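Local coordinates for succinyl-CoA ligase (ADP-forming) subunit alpha (Methanosaeta concilii, PDB 6HXI), which is a large multidomain protein that joins a CoA-ligase-like region to a citrate-synthase-like helical region and binds coenzyme A, at residues 420-425 with 582-587. Residues are numbered along the deposited sequence; the frame is centred on the assembly and turned at random.
Sequences SGAHNA and IGLIGH
Leu584 reaches across to the start of helix 420-430 and lays its CD1 methyl against the backbone there, 3.6 Å from Ala422 N and 3.8 Å from Gly421 C. The methyl thus rests on the peptide that joins Gly421 to Ala422. The branch carbon of the same leucine is in turn met by the methyl of Ala425, one helical turn further on, with 4.1 Å between Ala425 CB and Leu584 CG. Beside the leucine, Ala422 CB lies 3.8 Å from His587 CD2 and approaches the imidazole obliquely. With its CB directed toward the other helix and CG anti to the carbonyl carbon (chi1 -75°), the ring is brought to Ala422.

This is apolar packing between two helices that cross at -31°, in the helical part that resembles the C-terminal domain of citrate synthase: Leu584 lies over Gly421, Ala422 and Ala425, while His587 touches Ala422. The two segments run broadly in the same direction, their axes 8.9 Å from each other at closest approach, with Ala422 and Leu584 the nearest pair of CA atoms.

Further out, Asp414 takes a hydrogen bond from His587 NE2, which helps to fix the rotation of the ring that Ala422 touches, while Pro417 packs on the same side chain. Leu439 and Leu443 of helix 435-443 also pack on Leu584. His423, whose CB points away from helix 571-594, instead meets His423 of another subunit through an NE2-to-NE2 hydrogen bond.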
loop_
_atom_site.group_PDB
_atom_site.type_symbol
_atom_site.label_atom_id
_atom_site.label_comp_id
_atom_site.label_asym_id
_atom_site.label_seq_id
_atom_site.Cartn_x
_atom_site.Cartn_y
_atom_site.Cartn_z
ATOM N N SER B 420 10.314 -12.402 -1.309
ATOM C CA SER B 420 10.128 -10.939 -1.337
ATOM C C SER B 420 8.965 -10.422 -0.480
ATOM O O SER B 420 9.180 -9.555 0.361
ATOM C CB SER B 420 10.010 -10.433 -2.773
ATOM O OG SER B 420 11.317 -10.455 -3.324
ATOM N N GLY B 421 7.773 -10.934 -0.719
ATOM C CA GLY B 421 6.554 -10.538 -0.021
ATOM C C GLY B 421 6.597 -10.760 1.469
ATOM O O GLY B 421 6.307 -9.841 2.233
ATOM N N ALA B 422 6.989 -11.977 1.895
ATOM C CA ALA B 422 7.049 -12.319 3.312
ATOM C C ALA B 422 8.152 -11.462 3.947
ATOM O O ALA B 422 7.947 -10.871 4.990
ATOM C CB ALA B 422 7.325 -13.805 3.484
ATOM N N HIS B 423 9.246 -11.334 3.261
ATOM C CA HIS B 423 10.411 -10.548 3.704
ATOM C C HIS B 423 10.053 -9.083 3.936
ATOM O O HIS B 423 10.359 -8.573 4.993
ATOM C CB HIS B 423 11.634 -10.719 2.789
ATOM C CG HIS B 423 12.787 -9.876 3.248
ATOM N ND1 HIS B 423 13.568 -10.248 4.361
ATOM C CD2 HIS B 423 13.261 -8.709 2.739
ATOM C CE1 HIS B 423 14.502 -9.294 4.482
ATOM N NE2 HIS B 423 14.335 -8.330 3.550
ATOM N N ASN B 424 9.337 -8.451 3.031
ATOM C CA ASN B 424 8.933 -7.053 3.210
ATOM C C ASN B 424 7.930 -6.868 4.349
ATOM O O ASN B 424 8.010 -5.859 5.071
ATOM C CB ASN B 424 8.430 -6.414 1.908
ATOM C CG ASN B 424 9.545 -5.868 1.088
ATOM O OD1 ASN B 424 10.686 -6.314 1.183
ATOM N ND2 ASN B 424 9.257 -4.854 0.294
ATOM N N ALA B 425 6.986 -7.813 4.474
ATOM C CA ALA B 425 5.945 -7.820 5.522
ATOM C C ALA B 425 6.613 -7.944 6.923
ATOM O O ALA B 425 6.169 -7.318 7.857
ATOM C CB ALA B 425 4.911 -8.971 5.276
ATOM N N ILE B 582 -2.404 -14.982 3.562
ATOM C CA ILE B 582 -2.447 -15.844 4.707
ATOM C C ILE B 582 -1.076 -15.950 5.338
ATOM O O ILE B 582 -0.998 -15.822 6.543
ATOM C CB ILE B 582 -2.983 -17.280 4.333
ATOM C CG1 ILE B 582 -4.445 -17.200 3.868
ATOM C CG2 ILE B 582 -2.876 -18.216 5.539
ATOM C CD1 ILE B 582 -4.999 -18.471 3.124
ATOM N N GLY B 583 -0.057 -16.339 4.568
ATOM C CA GLY B 583 1.293 -16.496 5.131
ATOM C C GLY B 583 1.906 -15.147 5.480
ATOM O O GLY B 583 2.646 -15.024 6.462
ATOM N N LEU B 584 1.534 -14.109 4.743
ATOM C CA LEU B 584 2.039 -12.716 5.037
ATOM C C LEU B 584 1.543 -12.255 6.413
ATOM O O LEU B 584 2.351 -11.911 7.248
ATOM C CB LEU B 584 1.717 -11.699 3.933
ATOM C CG LEU B 584 2.697 -11.422 2.768
ATOM C CD1 LEU B 584 3.430 -12.636 2.259
ATOM C CD2 LEU B 584 1.981 -10.724 1.626
ATOM N N ILE B 585 0.247 -12.383 6.674
ATOM C CA ILE B 585 -0.392 -12.096 7.980
ATOM C C ILE B 585 0.277 -12.999 9.054
ATOM O O ILE B 585 0.655 -12.522 10.114
ATOM C CB ILE B 585 -1.929 -12.322 7.882
ATOM C CG1 ILE B 585 -2.581 -11.188 6.975
ATOM C CG2 ILE B 585 -2.553 -12.309 9.301
ATOM C CD1 ILE B 585 -3.973 -11.488 6.378
ATOM N N GLY B 586 0.435 -14.271 8.755
ATOM C CA GLY B 586 1.137 -15.202 9.641
ATOM C C GLY B 586 2.514 -14.690 10.061
ATOM O O GLY B 586 2.840 -14.618 11.252
ATOM N N HIS B 587 3.343 -14.336 9.108
ATOM C CA HIS B 587 4.714 -13.835 9.412
ATOM C C HIS B 587 4.713 -12.481 10.192
ATOM O O HIS B 587 5.482 -12.279 11.135
ATOM C CB HIS B 587 5.496 -13.664 8.094
ATOM C CG HIS B 587 5.931 -14.991 7.524
ATOM N ND1 HIS B 587 6.799 -15.789 8.201
ATOM C CD2 HIS B 587 5.611 -15.572 6.348
ATOM C CE1 HIS B 587 6.976 -16.858 7.440
ATOM N NE2 HIS B 587 6.276 -16.770 6.310
#